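Local atomic coordinates of aminoglycoside phosphotransferase (Mycobacterium smegmatis, PDB entry 6EF6), a protein that phosphorylates (S)-1-amino-2-propanol as the kinase of a bacterial microcompartment that handles aminoacetone. Residues W177-C180 and P185-G188; G188-A193 and R310-L315; A198-L203 and G337-A342. One frame throughout, in Å; residues are numbered along the deposited sequence.

Contact 1 (W177-C180 and P185-G188); sequences WEHC and PRWG. With JFN ((2R)-1-methoxypropan-2-amine), chain C.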
loop_
_atom_site.group_PDB
_atom_site.type_symbol
_atom_site.label_atom_id
_atom_site.label_comp_id
_atom_site.label_asym_id
_atom_site.label_seq_id
_atom_site.Cartn_x
_atom_site.Cartn_y
_atom_site.Cartn_z
ATOM N N TRP A 177 5.681 -14.107 -6.252
ATOM C CA TRP A 177 4.990 -15.242 -5.627
ATOM C C TRP A 177 5.683 -15.645 -4.332
ATOM O O TRP A 177 5.021 -15.788 -3.288
ATOM C CB TRP A 177 4.933 -16.445 -6.566
ATOM C CG TRP A 177 4.162 -17.566 -5.948
ATOM C CD1 TRP A 177 4.681 -18.669 -5.333
ATOM C CD2 TRP A 177 2.748 -17.677 -5.926
ATOM N NE1 TRP A 177 3.616 -19.449 -4.875
ATOM C CE2 TRP A 177 2.438 -18.869 -5.255
ATOM C CE3 TRP A 177 1.720 -16.885 -6.403
ATOM C CZ2 TRP A 177 1.092 -19.255 -5.023
ATOM C CZ3 TRP A 177 0.413 -17.284 -6.201
ATOM C CH2 TRP A 177 0.124 -18.475 -5.525
ATOM N N GLU A 178 6.989 -15.824 -4.387
ATOM C CA GLU A 178 7.782 -16.248 -3.233
ATOM C C GLU A 178 7.481 -15.416 -1.986
ATOM O O GLU A 178 7.334 -15.960 -0.882
ATOM C CB GLU A 178 9.267 -16.166 -3.582
ATOM C CG GLU A 178 10.139 -16.452 -2.331
ATOM C CD GLU A 178 11.608 -16.533 -2.603
ATOM O OE1 GLU A 178 12.005 -16.419 -3.780
ATOM O OE2 GLU A 178 12.355 -16.681 -1.606
ATOM N N HIS A 179 7.384 -14.104 -2.131
ATOM C CA HIS A 179 7.298 -13.228 -0.973
ATOM C C HIS A 179 5.869 -12.884 -0.613
ATOM O O HIS A 179 5.650 -12.199 0.388
ATOM C CB HIS A 179 8.138 -11.950 -1.165
ATOM C CG HIS A 179 9.597 -12.225 -1.257
ATOM N ND1 HIS A 179 10.234 -12.489 -2.447
ATOM C CD2 HIS A 179 10.531 -12.414 -0.288
ATOM C CE1 HIS A 179 11.515 -12.742 -2.220
ATOM N NE2 HIS A 179 11.711 -12.732 -0.915
ATOM N N CYS A 180 4.889 -13.337 -1.397
ATOM C CA CYS A 180 3.491 -13.180 -1.043
ATOM C C CYS A 180 2.916 -14.456 -0.439
ATOM O O CYS A 180 2.440 -14.455 0.699
ATOM C CB CYS A 180 2.671 -12.805 -2.292
ATOM S SG CYS A 180 3.001 -11.145 -2.990
ATOM N N PRO A 185 6.948 -15.779 2.801
ATOM C CA PRO A 185 5.787 -14.857 2.809
ATOM C C PRO A 185 6.002 -13.707 3.785
ATOM O O PRO A 185 6.165 -13.917 4.984
ATOM C CB PRO A 185 4.628 -15.759 3.264
ATOM C CG PRO A 185 5.314 -16.836 4.076
ATOM C CD PRO A 185 6.640 -17.062 3.466
ATOM N N ARG A 186 5.939 -12.475 3.279
ATOM C CA ARG A 186 6.349 -11.333 4.101
ATOM C C ARG A 186 5.384 -11.082 5.245
ATOM O O ARG A 186 5.832 -10.628 6.318
ATOM C CB ARG A 186 6.393 -10.104 3.195
ATOM C CG ARG A 186 6.913 -8.852 3.920
ATOM C CD ARG A 186 7.381 -7.779 2.919
ATOM N NE ARG A 186 8.474 -8.243 2.051
ATOM C CZ ARG A 186 8.387 -8.430 0.741
ATOM N NH1 ARG A 186 7.294 -8.164 0.055
ATOM N NH2 ARG A 186 9.438 -8.908 0.127
ATOM N N TRP A 187 4.094 -11.371 5.051
ATOM C CA TRP A 187 3.092 -11.160 6.089
ATOM C C TRP A 187 2.625 -12.475 6.698
ATOM O O TRP A 187 1.582 -12.519 7.366
ATOM C CB TRP A 187 1.940 -10.331 5.542
ATOM C CG TRP A 187 2.311 -8.910 5.138
ATOM C CD1 TRP A 187 3.424 -8.193 5.504
ATOM C CD2 TRP A 187 1.525 -8.054 4.321
ATOM N NE1 TRP A 187 3.371 -6.930 4.928
ATOM C CE2 TRP A 187 2.207 -6.813 4.234
ATOM C CE3 TRP A 187 0.295 -8.190 3.681
ATOM C CZ2 TRP A 187 1.724 -5.764 3.497
ATOM C CZ3 TRP A 187 -0.195 -7.138 2.960
ATOM C CH2 TRP A 187 0.538 -5.932 2.867
ATOM N N GLY A 188 3.416 -13.518 6.538
ATOM C CA GLY A 188 3.079 -14.821 7.092
ATOM C C GLY A 188 2.135 -15.600 6.184
ATOM O O GLY A 188 1.832 -15.224 5.069
HETATM C C07 JFN C . -3.760 -1.980 7.875
HETATM C C08 JFN C . -1.364 -3.780 5.697
HETATM C C09 JFN C . -2.524 -2.909 6.161
HETATM C C15 JFN C . -1.181 -3.604 4.199
HETATM N N04 JFN C . -0.127 -3.339 6.300
HETATM O O02 JFN C . -2.927 -3.046 7.483
HETATM O O HOH W 1 2.494 -13.044 3.294
HETATM O O HOH W 2 0.516 -16.188 2.770
#
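The carbonyl oxygen of H179 takes the backbone N-H of R186 at 2.9 Å from O to N, with an angle of 159° at the hydrogen. R186 N stands above the carbonyl plane, and the CA of P185 adds a weaker C-H...O approach to the same oxygen. One residue on, C180 O and G188 O are bridged by a water that donates to both and accepts W187 N; its distance to C180 O is 3.0 Å. A second water lies against the same two carbonyls, its link to C180 O weak.

Past the backbone, the side chain of R186 runs out with CG opposite its own N (chi1 -176°), then bends at chi3 and returns NH2 to within 3.6 Å of H179 CB. Guanidinium and imidazole planes are only 8° apart, and NH2 meets the ring obliquely, near H179 CB and CG. Their polar ends have other partners: D176 for H179 ND1, S174 O for R186 NH1.

P185 to G188 form a type I turn, closed by G188 N on P185 O at 3.2 Å. W187, at the third position of the turn, brings its CH2 to 3.2 Å from JFN C15 in the pocket of the bound amine.

The contact folds the short helix 177-180 back on the loop that follows it, at the surface of the helical part of the kinase. Both pieces pack on helix 303-320: C180 on L309 and L313, W187 on L313 and R310, while W177 reaches helix 198-218.

Contact 2 (G188-A193 and R310-L315); sequences GRWQDA and RRLLLL. With NA (sodium ion), chain E.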
loop_
_atom_site.group_PDB
_atom_site.type_symbol
_atom_site.label_atom_id
_atom_site.label_comp_id
_atom_site.label_asym_id
_atom_site.label_seq_id
_atom_site.Cartn_x
_atom_site.Cartn_y
_atom_site.Cartn_z
ATOM N N GLY A 188 3.416 -13.518 6.538
ATOM C CA GLY A 188 3.079 -14.821 7.092
ATOM C C GLY A 188 2.135 -15.600 6.184
ATOM O O GLY A 188 1.832 -15.224 5.069
ATOM N N ARG A 189 1.660 -16.726 6.715
ATOM C CA ARG A 189 0.820 -17.653 5.954
ATOM C C ARG A 189 -0.652 -17.367 6.204
ATOM O O ARG A 189 -1.084 -17.374 7.366
ATOM C CB ARG A 189 1.114 -19.093 6.397
ATOM C CG ARG A 189 2.515 -19.605 5.990
ATOM C CD ARG A 189 2.884 -21.014 6.489
ATOM N NE ARG A 189 1.908 -22.090 6.254
ATOM C CZ ARG A 189 1.761 -22.770 5.120
ATOM N NH1 ARG A 189 2.517 -22.503 4.050
ATOM N NH2 ARG A 189 0.845 -23.726 5.074
ATOM N N TRP A 190 -1.427 -17.197 5.135
ATOM C CA TRP A 190 -2.881 -17.063 5.318
ATOM C C TRP A 190 -3.466 -18.317 5.931
ATOM O O TRP A 190 -4.468 -18.266 6.675
ATOM C CB TRP A 190 -3.567 -16.723 3.984
ATOM C CG TRP A 190 -3.398 -17.766 2.912
ATOM C CD1 TRP A 190 -2.475 -17.758 1.896
ATOM C CD2 TRP A 190 -4.129 -18.986 2.740
ATOM N NE1 TRP A 190 -2.598 -18.894 1.136
ATOM C CE2 TRP A 190 -3.623 -19.661 1.623
ATOM C CE3 TRP A 190 -5.178 -19.570 3.468
ATOM C CZ2 TRP A 190 -4.083 -20.890 1.215
ATOM C CZ3 TRP A 190 -5.660 -20.765 3.084
ATOM C CH2 TRP A 190 -5.120 -21.432 1.965
ATOM N N GLN A 191 -2.802 -19.463 5.743
ATOM C CA GLN A 191 -3.250 -20.723 6.290
ATOM C C GLN A 191 -3.279 -20.723 7.803
ATOM O O GLN A 191 -4.028 -21.531 8.387
ATOM C CB GLN A 191 -2.374 -21.873 5.817
ATOM C CG GLN A 191 -2.433 -22.137 4.332
ATOM C CD GLN A 191 -1.355 -21.436 3.530
ATOM O OE1 GLN A 191 -0.876 -20.358 3.892
ATOM N NE2 GLN A 191 -0.969 -22.073 2.439
ATOM N N ASP A 192 -2.498 -19.847 8.443
ATOM C CA ASP A 192 -2.392 -19.799 9.887
ATOM C C ASP A 192 -3.340 -18.797 10.534
ATOM O O ASP A 192 -3.372 -18.745 11.779
ATOM C CB ASP A 192 -0.939 -19.456 10.279
ATOM C CG ASP A 192 0.047 -20.567 9.957
ATOM O OD1 ASP A 192 -0.334 -21.755 9.943
ATOM O OD2 ASP A 192 1.226 -20.232 9.697
ATOM N N ALA A 193 -4.194 -18.134 9.773
ATOM C CA ALA A 193 -5.112 -17.167 10.350
ATOM C C ALA A 193 -6.233 -17.888 11.091
ATOM O O ALA A 193 -6.678 -18.958 10.695
ATOM C CB ALA A 193 -5.711 -16.311 9.242
ATOM N N ARG A 310 -4.524 -10.009 -3.286
ATOM C CA ARG A 310 -4.580 -9.067 -2.149
ATOM C C ARG A 310 -5.381 -9.651 -0.981
ATOM O O ARG A 310 -4.999 -9.476 0.177
ATOM C CB ARG A 310 -5.196 -7.729 -2.614
ATOM C CG ARG A 310 -5.267 -6.683 -1.550
ATOM C CD ARG A 310 -3.876 -6.296 -1.041
ATOM N NE ARG A 310 -3.890 -5.035 -0.297
ATOM C CZ ARG A 310 -2.859 -4.380 0.185
ATOM N NH1 ARG A 310 -1.641 -4.939 0.084
ATOM N NH2 ARG A 310 -2.997 -3.213 0.823
ATOM N N ARG A 311 -6.510 -10.295 -1.289
ATOM C CA ARG A 311 -7.333 -10.895 -0.249
ATOM C C ARG A 311 -6.551 -11.884 0.595
ATOM O O ARG A 311 -6.620 -11.855 1.820
ATOM C CB ARG A 311 -8.505 -11.599 -0.881
ATOM C CG ARG A 311 -9.567 -12.088 0.113
ATOM C CD ARG A 311 -10.406 -10.929 0.671
ATOM N NE ARG A 311 -11.397 -11.394 1.640
ATOM C CZ ARG A 311 -12.453 -10.710 2.060
ATOM N NH1 ARG A 311 -12.686 -9.510 1.537
ATOM N NH2 ARG A 311 -13.282 -11.224 2.921
ATOM N N LEU A 312 -5.787 -12.794 -0.038
ATOM C CA LEU A 312 -5.013 -13.777 0.720
ATOM C C LEU A 312 -3.941 -13.094 1.532
ATOM O O LEU A 312 -3.667 -13.488 2.652
ATOM C CB LEU A 312 -4.416 -14.842 -0.202
ATOM C CG LEU A 312 -5.404 -15.775 -0.882
ATOM C CD1 LEU A 312 -4.616 -16.754 -1.808
ATOM C CD2 LEU A 312 -6.164 -16.537 0.161
ATOM N N LEU A 313 -3.263 -12.105 0.931
ATOM C CA LEU A 313 -2.271 -11.361 1.668
ATOM C C LEU A 313 -2.829 -10.700 2.915
ATOM O O LEU A 313 -2.178 -10.675 3.957
ATOM C CB LEU A 313 -1.568 -10.351 0.783
ATOM C CG LEU A 313 -0.475 -10.893 -0.097
ATOM C CD1 LEU A 313 -0.188 -9.927 -1.236
ATOM C CD2 LEU A 313 0.814 -11.222 0.694
ATOM N N LEU A 314 -3.990 -10.049 2.779
ATOM C CA LEU A 314 -4.599 -9.387 3.927
ATOM C C LEU A 314 -5.131 -10.361 4.958
ATOM O O LEU A 314 -5.136 -10.052 6.148
ATOM C CB LEU A 314 -5.678 -8.400 3.466
ATOM C CG LEU A 314 -5.147 -7.207 2.667
ATOM C CD1 LEU A 314 -6.330 -6.355 2.228
ATOM C CD2 LEU A 314 -4.149 -6.400 3.450
ATOM N N LEU A 315 -5.553 -11.546 4.527
ATOM C CA LEU A 315 -5.916 -12.585 5.486
ATOM C C LEU A 315 -4.691 -13.056 6.283
ATOM O O LEU A 315 -4.762 -13.192 7.495
ATOM C CB LEU A 315 -6.540 -13.740 4.699
ATOM C CG LEU A 315 -7.014 -14.956 5.497
ATOM C CD1 LEU A 315 -8.013 -14.610 6.602
ATOM C CD2 LEU A 315 -7.646 -15.979 4.545
HETATM NA NA NA E . -5.317 -22.962 9.483
HETATM O O HOH W 3 -2.749 -23.611 10.277
HETATM O O HOH W 4 -5.620 -21.484 11.270
HETATM O O HOH W 5 -5.041 -24.312 7.657
#
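W190 has its CG between the backbone N and the carbonyl carbon (chi1 61°), and L312 has its CG opposite its carbonyl carbon (chi1 -67°); with these torsions the two side chains run side by side in the same direction. L312 CD2 then sits over one face of the indole, 4.0 Å from the centroid of the five-membered ring and 8° off its normal, a well-aligned CH-pi contact. The opposite face of the ring is taken by Q191 of the same segment, whose CD lies 3.4 Å above the plane, so the indole is sandwiched between a methyl and an amide.

L315, one turn further along helix 303-320, supports the base of this side chain: its CG is 4.2 Å from W190 CB. Its CD1 also reaches A193 CB, at 3.9 Å. The same A193 methyl rests near the L315 carbonyl oxygen, and W190 CB lies 3.5 Å from L312 O, so the loop is seated on helix backbone as well as on leucines. A short 3-10 turn over 190-192 presents W190 and A193 to the helix, while the backbone of Q191 serves a metal: its O binds a sodium ion at 2.2 Å, V196 O and three waters joining it. Two of those waters also donate to D192 OD1 and A193 O.

Every residue that touches across the contact is buried, and the side chains that meet are all apolar apart from the indole N-H; two helix carbonyl oxygens also touch them. That N-H, at NE1, is satisfied by Q208 of helix 198-218. Between these two segments the attraction is therefore dispersion and CH-pi packing, with charge and metal binding kept to the loop's outer side.

Contact 3 (A198-L203 and G337-A342); sequences ASETAL and GSCALA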
loop_
_atom_site.group_PDB
_atom_site.type_symbol
_atom_site.label_atom_id
_atom_site.label_comp_id
_atom_site.label_asym_id
_atom_site.label_seq_id
_atom_site.Cartn_x
_atom_site.Cartn_y
_atom_site.Cartn_z
ATOM N N ALA A 198 -10.308 -26.546 8.058
ATOM C CA ALA A 198 -10.192 -27.587 7.023
ATOM C C ALA A 198 -10.921 -27.213 5.740
ATOM O O ALA A 198 -10.356 -27.281 4.659
ATOM C CB ALA A 198 -10.708 -28.905 7.604
ATOM N N SER A 199 -12.216 -26.834 5.832
ATOM C CA SER A 199 -12.973 -26.504 4.632
ATOM C C SER A 199 -12.462 -25.240 3.976
ATOM O O SER A 199 -12.348 -25.183 2.749
ATOM C CB SER A 199 -14.458 -26.326 4.962
ATOM O OG SER A 199 -15.027 -27.550 5.409
ATOM N N GLU A 200 -12.121 -24.246 4.778
ATOM C CA GLU A 200 -11.618 -22.991 4.229
ATOM C C GLU A 200 -10.276 -23.190 3.547
ATOM O O GLU A 200 -10.016 -22.658 2.454
ATOM C CB GLU A 200 -11.459 -21.918 5.299
ATOM C CG GLU A 200 -12.734 -21.566 6.079
ATOM C CD GLU A 200 -13.077 -22.445 7.210
ATOM O OE1 GLU A 200 -12.509 -23.565 7.369
ATOM O OE2 GLU A 200 -13.982 -22.116 7.995
ATOM N N THR A 201 -9.379 -23.976 4.165
ATOM C CA THR A 201 -8.067 -24.163 3.566
ATOM C C THR A 201 -8.192 -24.934 2.259
ATOM O O THR A 201 -7.461 -24.664 1.316
ATOM C CB THR A 201 -7.157 -24.869 4.539
ATOM O OG1 THR A 201 -6.986 -24.113 5.753
ATOM C CG2 THR A 201 -5.797 -25.067 3.924
ATOM N N ALA A 202 -9.140 -25.838 2.130
ATOM C CA ALA A 202 -9.377 -26.515 0.857
ATOM C C ALA A 202 -9.803 -25.533 -0.227
ATOM O O ALA A 202 -9.235 -25.531 -1.331
ATOM C CB ALA A 202 -10.391 -27.628 1.049
ATOM N N LEU A 203 -10.841 -24.721 0.030
ATOM C CA LEU A 203 -11.309 -23.743 -0.966
ATOM C C LEU A 203 -10.227 -22.754 -1.331
ATOM O O LEU A 203 -9.974 -22.484 -2.507
ATOM C CB LEU A 203 -12.517 -22.978 -0.424
ATOM C CG LEU A 203 -13.864 -23.662 -0.611
ATOM C CD1 LEU A 203 -14.904 -22.936 0.177
ATOM C CD2 LEU A 203 -14.237 -23.580 -2.068
ATOM N N GLY A 337 -15.530 -14.503 3.990
ATOM C CA GLY A 337 -15.688 -13.750 2.744
ATOM C C GLY A 337 -14.616 -14.126 1.726
ATOM O O GLY A 337 -14.898 -14.163 0.521
ATOM N N SER A 338 -13.430 -14.515 2.181
ATOM C CA SER A 338 -12.381 -14.951 1.267
ATOM C C SER A 338 -12.806 -16.245 0.576
ATOM O O SER A 338 -12.520 -16.452 -0.619
ATOM C CB SER A 338 -11.081 -15.161 2.014
ATOM O OG SER A 338 -10.649 -14.003 2.721
ATOM N N CYS A 339 -13.472 -17.140 1.308
ATOM C CA CYS A 339 -13.965 -18.380 0.740
ATOM C C CYS A 339 -15.056 -18.141 -0.294
ATOM O O CYS A 339 -15.108 -18.851 -1.321
ATOM C CB CYS A 339 -14.457 -19.313 1.842
ATOM S SG CYS A 339 -13.140 -19.967 2.875
ATOM N N ALA A 340 -15.972 -17.202 -0.041
ATOM C CA ALA A 340 -16.982 -16.851 -1.020
ATOM C C ALA A 340 -16.330 -16.358 -2.306
ATOM O O ALA A 340 -16.750 -16.761 -3.410
ATOM C CB ALA A 340 -17.965 -15.842 -0.425
ATOM N N LEU A 341 -15.316 -15.503 -2.189
ATOM C CA LEU A 341 -14.576 -15.043 -3.357
ATOM C C LEU A 341 -13.881 -16.212 -4.050
ATOM O O LEU A 341 -13.895 -16.309 -5.294
ATOM C CB LEU A 341 -13.585 -13.975 -2.924
ATOM C CG LEU A 341 -14.217 -12.657 -2.493
ATOM C CD1 LEU A 341 -13.183 -11.772 -1.840
ATOM C CD2 LEU A 341 -14.915 -11.937 -3.668
ATOM N N ALA A 342 -13.258 -17.112 -3.294
ATOM C CA ALA A 342 -12.565 -18.266 -3.857
ATOM C C ALA A 342 -13.518 -19.125 -4.677
ATOM O O ALA A 342 -13.151 -19.595 -5.763
ATOM C CB ALA A 342 -11.909 -19.058 -2.757
#
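Two long helices, 198-218 and 325-347, pack here near the start of the first, and C339 has the largest share of the contact. Its SG lies against the aliphatic part of E200, 3.5 Å from CB and 3.6 Å from CG. The carboxylate takes no part: the E200 chain bends at chi2 (83°), which carries the acid away from the sulfur, and OE1 makes a weak hydrogen bond to G197 N just before the helix. L203, one turn on from E200, points toward the partner helix and brings CD1 to 4.0 Å from C339 CB.

The helices belong to the helical part of this phosphotransferase fold and run in roughly the same direction, their short segments inclined at 39° with axes 9.6 Å apart at closest approach. C339 and A342, three residues apart, face helix 198-218 on successive turns. A342 meets backbone there, its CB being 3.9 Å from L203 O. Further down helix 198-218, L204 packs on S338, C339 and A342, and A207 touches A342. Helix 303-320 flanks the same helix 325-347, with L315 against S338 and F308 against A342.

Contact 2 is the buried one, contact 1 lies at the surface, and contact 3 is intermediate. Their chemistry follows: contact 1 relies on a backbone hydrogen bond and bridging waters, contact 2 on an indole and leucines, contact 3 on a cysteine sulfur, a leucine, an alanine and the aliphatic part of a glutamate. Contacts 1 and 2 share G188 and touch directly, W187 CE3 lying 3.5 Å from L313 O; each also holds a residue of the JFN pocket, W187 and R310. Contacts 2 and 3 are joined by R311 NE, probably hydrogen-bonded to S338 OG at 2.9 Å. Contacts 1 and 3 do not touch, their nearest atoms being about 11 Å apart.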